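Local coordinates for protein prefoldin beta subunit 2 (Thermococcus sp., PDB 3AEI) that is a subunit of the archaeal chaperone prefoldin, which probably captures unfolded proteins and hands them to a group II chaperonin, at residues Tyr32-Ile37 and Glu61-Ile66; Thr18-Leu23 and Arg75-Leu80; Leu11-Ile16 and Lys82-Ile87. One frame throughout, in Å; residues are numbered along the deposited sequence.

Contact 1. Residues Tyr32-Ile37 and Glu61-Ile66; sequences YAEGII and EAIEHI. With SO4 (sulfate ion), chain C.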
# COMPACT_ATOMS: atom_id res chain seq x y z
N TYR A 32 -17.78 0.93 9.25
CA TYR A 32 -18.52 1.71 8.28
C TYR A 32 -19.12 0.77 7.25
O TYR A 32 -20.31 0.86 6.93
CB TYR A 32 -17.58 2.72 7.61
CG TYR A 32 -18.30 3.82 6.89
CD1 TYR A 32 -18.48 5.08 7.49
CD2 TYR A 32 -18.77 3.64 5.60
CE1 TYR A 32 -19.10 6.12 6.80
CE2 TYR A 32 -19.39 4.67 4.90
CZ TYR A 32 -19.54 5.91 5.50
OH TYR A 32 -20.09 6.94 4.78
N ALA A 33 -18.31 -0.18 6.77
CA ALA A 33 -18.78 -1.15 5.78
C ALA A 33 -19.97 -1.94 6.35
O ALA A 33 -20.95 -2.19 5.64
CB ALA A 33 -17.63 -2.11 5.41
N GLU A 34 -19.90 -2.32 7.62
CA GLU A 34 -20.99 -3.11 8.25
C GLU A 34 -22.29 -2.32 8.22
O GLU A 34 -23.34 -2.86 7.91
CB GLU A 34 -20.62 -3.45 9.69
CG GLU A 34 -21.43 -4.60 10.27
CD GLU A 34 -20.92 -4.99 11.64
OE1 GLU A 34 -20.99 -6.18 11.99
OE2 GLU A 34 -20.43 -4.10 12.36
N GLY A 35 -22.20 -1.02 8.50
CA GLY A 35 -23.41 -0.21 8.45
C GLY A 35 -24.07 -0.22 7.09
O GLY A 35 -25.30 -0.25 7.01
N ILE A 36 -23.27 -0.20 6.02
CA ILE A 36 -23.80 -0.21 4.67
C ILE A 36 -24.38 -1.58 4.31
O ILE A 36 -25.48 -1.71 3.73
CB ILE A 36 -22.72 0.13 3.64
CG1 ILE A 36 -22.20 1.55 3.91
CG2 ILE A 36 -23.26 -0.06 2.22
CD1 ILE A 36 -21.20 2.05 2.93
N ILE A 37 -23.62 -2.61 4.65
CA ILE A 37 -24.02 -3.97 4.32
C ILE A 37 -25.32 -4.35 4.99
O ILE A 37 -26.10 -5.14 4.44
CB ILE A 37 -22.90 -4.94 4.75
CG1 ILE A 37 -21.70 -4.75 3.81
CG2 ILE A 37 -23.37 -6.39 4.68
CD1 ILE A 37 -20.36 -5.32 4.42
N GLU A 61 -21.13 -13.73 5.45
CA GLU A 61 -19.71 -13.96 5.58
C GLU A 61 -19.01 -12.64 5.86
O GLU A 61 -18.06 -12.58 6.65
CB GLU A 61 -19.15 -14.56 4.27
CG GLU A 61 -19.59 -16.05 4.07
CD GLU A 61 -19.24 -16.63 2.70
OE1 GLU A 61 -19.07 -15.88 1.72
OE2 GLU A 61 -19.17 -17.89 2.59
N ALA A 62 -19.48 -11.57 5.22
CA ALA A 62 -18.88 -10.24 5.40
C ALA A 62 -19.07 -9.76 6.83
O ALA A 62 -18.14 -9.28 7.44
CB ALA A 62 -19.52 -9.25 4.42
N ILE A 63 -20.27 -9.94 7.36
CA ILE A 63 -20.52 -9.52 8.73
C ILE A 63 -19.62 -10.35 9.69
O ILE A 63 -19.04 -9.80 10.63
CB ILE A 63 -22.04 -9.67 9.08
CG1 ILE A 63 -22.84 -8.68 8.24
CG2 ILE A 63 -22.26 -9.41 10.57
CD1 ILE A 63 -24.35 -8.91 8.29
N GLU A 64 -19.48 -11.64 9.44
CA GLU A 64 -18.63 -12.48 10.29
C GLU A 64 -17.19 -12.01 10.29
O GLU A 64 -16.54 -11.89 11.35
CB GLU A 64 -18.71 -13.93 9.83
CG GLU A 64 -19.90 -14.66 10.39
CD GLU A 64 -19.94 -16.12 9.97
OE1 GLU A 64 -18.86 -16.75 9.88
OE2 GLU A 64 -21.06 -16.62 9.74
N HIS A 65 -16.70 -11.68 9.11
CA HIS A 65 -15.35 -11.19 8.98
C HIS A 65 -15.18 -9.86 9.74
O HIS A 65 -14.19 -9.66 10.45
CB HIS A 65 -15.00 -11.01 7.51
CG HIS A 65 -13.72 -10.28 7.29
ND1 HIS A 65 -12.50 -10.76 7.73
CD2 HIS A 65 -13.47 -9.09 6.70
CE1 HIS A 65 -11.56 -9.89 7.40
NE2 HIS A 65 -12.12 -8.87 6.78
N ILE A 66 -16.16 -8.97 9.60
CA ILE A 66 -16.07 -7.69 10.27
C ILE A 66 -16.06 -7.86 11.79
O ILE A 66 -15.22 -7.29 12.49
CB ILE A 66 -17.22 -6.79 9.85
CG1 ILE A 66 -17.08 -6.43 8.35
CG2 ILE A 66 -17.20 -5.49 10.70
CD1 ILE A 66 -18.30 -5.79 7.75
S SO4 C . -11.66 -13.69 9.44
O1 SO4 C . -11.73 -14.43 10.72
O2 SO4 C . -11.34 -12.28 9.71
O3 SO4 C . -12.96 -13.77 8.75
O4 SO4 C . -10.61 -14.29 8.60

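Contact 2. Residues Thr18-Leu23 and Arg75-Leu80; sequences TLRQSL and REIEKL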
# COMPACT_ATOMS: atom_id res chain seq x y z
N THR A 18 1.72 4.95 16.17
CA THR A 18 1.59 4.75 14.72
C THR A 18 0.96 3.40 14.44
O THR A 18 0.07 3.29 13.61
CB THR A 18 2.96 4.89 14.02
OG1 THR A 18 3.30 6.27 14.03
CG2 THR A 18 2.92 4.42 12.59
N LEU A 19 1.40 2.36 15.16
CA LEU A 19 0.80 1.02 14.96
C LEU A 19 -0.67 1.03 15.37
O LEU A 19 -1.54 0.49 14.68
CB LEU A 19 1.51 -0.02 15.82
CG LEU A 19 2.48 -1.04 15.23
CD1 LEU A 19 3.11 -0.54 13.97
CD2 LEU A 19 3.54 -1.36 16.29
N ARG A 20 -0.95 1.65 16.50
CA ARG A 20 -2.29 1.70 17.02
C ARG A 20 -3.25 2.44 16.09
O ARG A 20 -4.38 2.00 15.86
CB ARG A 20 -2.29 2.35 18.40
CG ARG A 20 -3.62 2.21 19.13
CD ARG A 20 -4.38 3.51 19.07
NE ARG A 20 -3.64 4.61 19.71
CZ ARG A 20 -3.87 5.91 19.46
NH1 ARG A 20 -4.80 6.30 18.60
NH2 ARG A 20 -3.13 6.84 20.07
N GLN A 21 -2.78 3.55 15.54
CA GLN A 21 -3.64 4.35 14.65
C GLN A 21 -3.96 3.61 13.36
O GLN A 21 -5.02 3.81 12.76
CB GLN A 21 -2.95 5.67 14.35
CG GLN A 21 -2.93 6.56 15.57
CD GLN A 21 -1.92 7.69 15.47
OE1 GLN A 21 -1.00 7.66 14.65
NE2 GLN A 21 -2.05 8.67 16.36
N SER A 22 -3.01 2.78 12.92
CA SER A 22 -3.23 2.05 11.67
C SER A 22 -4.34 1.03 11.93
O SER A 22 -5.22 0.83 11.10
CB SER A 22 -1.94 1.35 11.24
OG SER A 22 -2.19 0.49 10.14
N LEU A 23 -4.31 0.40 13.10
CA LEU A 23 -5.33 -0.59 13.42
C LEU A 23 -6.69 0.07 13.62
O LEU A 23 -7.71 -0.47 13.16
CB LEU A 23 -4.95 -1.35 14.70
CG LEU A 23 -3.65 -2.11 14.67
CD1 LEU A 23 -3.46 -2.74 16.05
CD2 LEU A 23 -3.70 -3.18 13.58
N ARG A 75 -8.65 -5.76 20.65
CA ARG A 75 -7.70 -6.34 21.59
C ARG A 75 -6.29 -5.78 21.39
O ARG A 75 -5.61 -5.40 22.35
CB ARG A 75 -7.67 -7.86 21.42
CG ARG A 75 -6.77 -8.60 22.39
CD ARG A 75 -6.94 -10.10 22.24
NE ARG A 75 -8.33 -10.51 22.40
CZ ARG A 75 -9.03 -10.37 23.53
NH1 ARG A 75 -10.29 -10.77 23.58
NH2 ARG A 75 -8.46 -9.84 24.60
N GLU A 76 -5.84 -5.73 20.14
CA GLU A 76 -4.51 -5.21 19.85
C GLU A 76 -4.42 -3.73 20.22
O GLU A 76 -3.41 -3.29 20.79
CB GLU A 76 -4.17 -5.45 18.38
CG GLU A 76 -3.98 -6.92 18.07
CD GLU A 76 -3.87 -7.24 16.60
OE1 GLU A 76 -4.36 -6.45 15.76
OE2 GLU A 76 -3.31 -8.32 16.28
N ILE A 77 -5.48 -2.99 19.93
CA ILE A 77 -5.54 -1.56 20.23
C ILE A 77 -5.54 -1.34 21.75
O ILE A 77 -4.86 -0.45 22.25
CB ILE A 77 -6.80 -0.91 19.61
CG1 ILE A 77 -6.64 -0.87 18.07
CG2 ILE A 77 -7.07 0.46 20.26
CD1 ILE A 77 -7.95 -0.68 17.28
N GLU A 78 -6.32 -2.14 22.48
CA GLU A 78 -6.34 -1.98 23.94
C GLU A 78 -4.96 -2.24 24.54
O GLU A 78 -4.52 -1.52 25.45
CB GLU A 78 -7.35 -2.95 24.58
CG GLU A 78 -8.78 -2.44 24.55
CD GLU A 78 -9.81 -3.48 24.97
OE1 GLU A 78 -11.03 -3.19 24.89
OE2 GLU A 78 -9.40 -4.60 25.37
N LYS A 79 -4.26 -3.24 24.03
CA LYS A 79 -2.93 -3.54 24.53
C LYS A 79 -1.95 -2.44 24.22
O LYS A 79 -1.11 -2.10 25.04
CB LYS A 79 -2.43 -4.85 23.96
CG LYS A 79 -3.14 -6.07 24.60
CD LYS A 79 -2.58 -7.38 24.08
CE LYS A 79 -3.41 -8.57 24.57
NZ LYS A 79 -2.98 -9.84 23.94
N LEU A 80 -2.06 -1.86 23.03
CA LEU A 80 -1.13 -0.79 22.68
C LEU A 80 -1.45 0.48 23.47
O LEU A 80 -0.53 1.18 23.90
CB LEU A 80 -1.17 -0.51 21.16
CG LEU A 80 -0.65 -1.61 20.23
CD1 LEU A 80 -1.09 -1.32 18.83
CD2 LEU A 80 0.84 -1.75 20.33

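Contact 3. Residues Leu11-Ile16 and Lys82-Ile87; sequences LELQQI and KREKEI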
# COMPACT_ATOMS: atom_id res chain seq x y z
N LEU A 11 10.27 8.28 21.47
CA LEU A 11 10.45 7.51 20.24
C LEU A 11 9.59 6.25 20.31
O LEU A 11 8.94 5.87 19.34
CB LEU A 11 11.90 7.09 20.09
CG LEU A 11 12.56 7.17 18.72
CD1 LEU A 11 13.56 6.02 18.62
CD2 LEU A 11 11.53 7.08 17.59
N GLU A 12 9.58 5.60 21.47
CA GLU A 12 8.81 4.38 21.66
C GLU A 12 7.32 4.68 21.58
O GLU A 12 6.56 3.94 20.95
CB GLU A 12 9.13 3.75 23.01
CG GLU A 12 8.52 2.37 23.15
CD GLU A 12 8.74 1.78 24.52
OE1 GLU A 12 9.50 2.39 25.32
OE2 GLU A 12 8.16 0.70 24.80
N LEU A 13 6.92 5.79 22.19
CA LEU A 13 5.52 6.17 22.18
C LEU A 13 5.03 6.43 20.75
O LEU A 13 3.95 5.98 20.36
CB LEU A 13 5.34 7.39 23.07
CG LEU A 13 3.95 8.01 23.10
CD1 LEU A 13 2.99 7.04 23.79
CD2 LEU A 13 4.01 9.33 23.88
N GLN A 14 5.84 7.13 19.96
CA GLN A 14 5.43 7.42 18.59
C GLN A 14 5.26 6.13 17.79
O GLN A 14 4.32 6.00 17.01
CB GLN A 14 6.47 8.30 17.88
CG GLN A 14 6.18 8.50 16.37
CD GLN A 14 6.87 7.47 15.47
OE1 GLN A 14 6.21 6.73 14.73
NE2 GLN A 14 8.20 7.42 15.51
N GLN A 15 6.15 5.16 18.00
CA GLN A 15 6.04 3.96 17.21
C GLN A 15 4.80 3.17 17.58
O GLN A 15 4.14 2.61 16.70
CB GLN A 15 7.32 3.13 17.34
CG GLN A 15 8.53 3.89 16.82
CD GLN A 15 9.81 3.07 16.86
OE1 GLN A 15 9.88 2.07 17.58
NE2 GLN A 15 10.83 3.50 16.12
N ILE A 16 4.48 3.16 18.88
CA ILE A 16 3.28 2.46 19.35
C ILE A 16 2.04 3.17 18.83
O ILE A 16 1.09 2.52 18.39
CB ILE A 16 3.21 2.47 20.86
CG1 ILE A 16 4.34 1.61 21.42
CG2 ILE A 16 1.88 1.92 21.31
CD1 ILE A 16 4.53 1.85 22.92
N LYS A 82 -2.61 0.64 26.41
CA LYS A 82 -2.15 0.50 27.78
C LYS A 82 -0.63 0.76 27.84
O LYS A 82 -0.14 1.35 28.81
CB LYS A 82 -2.58 -0.87 28.33
CG LYS A 82 -1.56 -1.59 29.16
CD LYS A 82 -0.55 -2.23 28.24
CE LYS A 82 -1.07 -3.50 27.59
NZ LYS A 82 0.01 -4.12 26.76
N ARG A 83 0.12 0.35 26.80
CA ARG A 83 1.57 0.62 26.75
C ARG A 83 1.77 2.14 26.59
O ARG A 83 2.70 2.71 27.18
CB ARG A 83 2.26 -0.11 25.58
CG ARG A 83 2.61 -1.60 25.81
CD ARG A 83 3.32 -2.27 24.58
NE ARG A 83 4.66 -1.73 24.33
CZ ARG A 83 5.34 -1.85 23.19
NH1 ARG A 83 4.82 -2.52 22.17
NH2 ARG A 83 6.55 -1.30 23.07
N GLU A 84 0.92 2.80 25.80
CA GLU A 84 1.05 4.26 25.61
C GLU A 84 0.80 4.95 26.95
O GLU A 84 1.40 5.97 27.26
CB GLU A 84 0.01 4.81 24.63
CG GLU A 84 0.13 4.31 23.21
CD GLU A 84 -1.01 4.79 22.33
OE1 GLU A 84 -1.44 5.97 22.47
OE2 GLU A 84 -1.49 4.00 21.48
N LYS A 85 -0.14 4.39 27.71
CA LYS A 85 -0.53 4.92 29.01
C LYS A 85 0.67 4.92 29.95
O LYS A 85 1.00 5.94 30.57
CB LYS A 85 -1.65 4.05 29.58
CG LYS A 85 -2.12 4.40 30.99
CD LYS A 85 -2.91 5.69 31.03
CE LYS A 85 -3.91 5.70 32.20
NZ LYS A 85 -3.27 5.39 33.52
N GLU A 86 1.34 3.78 30.02
CA GLU A 86 2.51 3.63 30.88
C GLU A 86 3.60 4.65 30.54
O GLU A 86 4.16 5.32 31.42
CB GLU A 86 3.09 2.22 30.75
CG GLU A 86 2.12 1.14 31.18
CD GLU A 86 2.54 -0.25 30.71
OE1 GLU A 86 1.89 -1.23 31.15
OE2 GLU A 86 3.49 -0.37 29.91
N ILE A 87 3.91 4.74 29.25
CA ILE A 87 4.94 5.67 28.79
C ILE A 87 4.56 7.12 29.09
O ILE A 87 5.40 7.90 29.59
CB ILE A 87 5.21 5.50 27.27
CG1 ILE A 87 5.76 4.10 26.98
CG2 ILE A 87 6.19 6.58 26.78
CD1 ILE A 87 5.75 3.75 25.47

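Contact 1. Residues Tyr32-Ile37 and Glu61-Ile66
At the base of the antiparallel coiled coil, where helix 2-37 ends and helix 59-93 has just begun, Ile-37 and Ile-66 meet tip to tip, CD1 to CD1 at 3.9 Å. The short helical axes approach to 10.1 Å, their directions 155° apart. Ile-37 CD1 also rests on Ala-62 CB at 4.0 Å, a small residue on the facing helix that accepts the longer isoleucine. In Ile-37 and Ile-66 alike CG1 stands opposite the carbonyl carbon, which sends both CD1 methyls into the interface. Ile-66 CD1 lies 3.8 Å from Glu-34 CB, beside the start of an extended glutamate chain whose CD is covered by Ile-66 CG2 at 3.9 Å. With CG anti to the backbone N (chi1 -162°), Glu-34 reaches across the flank of the seam and sets OE1 3.7 Å from Ile-63 CG2, meeting that side chain at about a right angle. Its carboxylate thus lies along an apolar wall, with a weak, long ion pair from OE2 to Arg-70. Ile-46 of strand 46-50 covers Ile-37 and Ala-62, while Phe-50 and Leu-53 of a second subunit pack on Ala-33 and Ile-66. His-65 lies off the seam: ND1 donates to sulfate O2 at 2.8 Å and more weakly to O3, and NE2 bonds Asp-52 of that second subunit. Helix ends packed against hairpin strands of their own and a neighbouring chain are characteristic of prefoldin, whose beta hairpins assemble the subunits beneath the projecting coiled coils.

Contact 2. Residues Thr18-Leu23 and Arg75-Leu80
Leu-23 is the main bump from helix 2-37, pressed into a hollow edged by Glu-76, Ile-77 and Leu-80 of the facing helix. Its CD1 comes down on Glu-76 CB at 3.6 Å, the two side chains crossing at about a right angle, while its CB sits 3.8 Å from Ile-77 CG1. On the remaining side Leu-23 CD1 touches Leu-80 CD1 at 3.9 Å. The carbons of Glu-76 thus serve as one wall of the hollow, and OE1 runs close to both methyls of Leu-23. The answering bump is Leu-80. With CG anti to the carbonyl carbon (chi1 -67°), it pushes CD1 against the backbone of Arg-20, 3.7 Å from CA, in a notch between the CB atoms of Leu-19 and Arg-20. Leu-19 gives the outer lip, its CB 4.2 Å from Leu-80 CD1. Arg-20 gives the other: its chain bends at chi2 and chi3, and CG passes across Ile-77 CG2 at 4.0 Å, about perpendicular to that side chain. The contribution of Arg-20 here is aliphatic, since its guanidinium swings out to the flank of the seam, to salt bridges with Glu-24 (from NH1) and Glu-84 (from NE). Tyr-73 of helix 59-93 packs on Leu-23, and Met-27 and Ile-16 of helix 2-37 pack on Ile-77 and Leu-80, so apolar layers continue both ways along the seam. The axes of the two short segments lie 9.5 Å apart, their directions 153° apart. Leucines and isoleucine interlocking along a narrow stripe, bordered by stems of charged residues, are characteristic of a two-stranded antiparallel coiled coil, here the prefoldin arm.

Contact 3. Residues Leu11-Ile16 and Lys82-Ile87
Two helical segments run antiparallel, with axes 9.8 Å apart at 159° and Leu-13 abreast of Glu-84. Ile-16 and Ile-87 meet tip to tip, CD1 to CD1 at 3.4 Å, tighter than usual for methyls. Beside them Leu-13 CB packs on Ile-87 CG2 at 3.9 Å, and Leu-13 CD1 lies 3.8 Å from Glu-84 CB. Ile-16 CG2 lies against Glu-84 CG at 3.5 Å as these two chains slide past each other. An apolar seam with charged flanks is characteristic of an antiparallel coiled coil, here towards the distal end of the prefoldin arm. On one flank Arg-83 NH2 bonds Glu-12 OE2 at 3.1 Å (angle 157°), a salt bridge that uses the anti lone pair and lies in the guanidinium plane. Ile-16 CD1 covers one guanidinium face, offset toward its rim. Glu-12, extended from a CG anti to the backbone N (chi1 -171°), also lays CD over Ile-87 CD1 at 3.7 Å. An alanine in place of Glu-12 is likely to leave the Arg-83 guanidinium without this carboxylate and uncover Ile-87 CD1. The carboxylate of Glu-84 instead pairs with Arg-20.

All three contacts join helix 2-37 to helix 59-93, spaced along one coiled coil from its base to its distal part. Contact 1, at the base, is buried with help from a second subunit; contacts 2 and 3 meet no other chain of the assembly. Contact 2 lies nearest the chain's centre yet is a surface contact, and contact 3 is only partly buried. Isoleucines meet tip to tip in contacts 1 and 3, whereas leucines lead in contact 2. Among them, contact 3 alone has a salt bridge between its own two segments. Contacts 2 and 3 adjoin, joined by Arg-20 NE and Glu-84 OE2 at 2.9 Å; contact 1 lies about 20 Å from contact 3 at the nearest atoms.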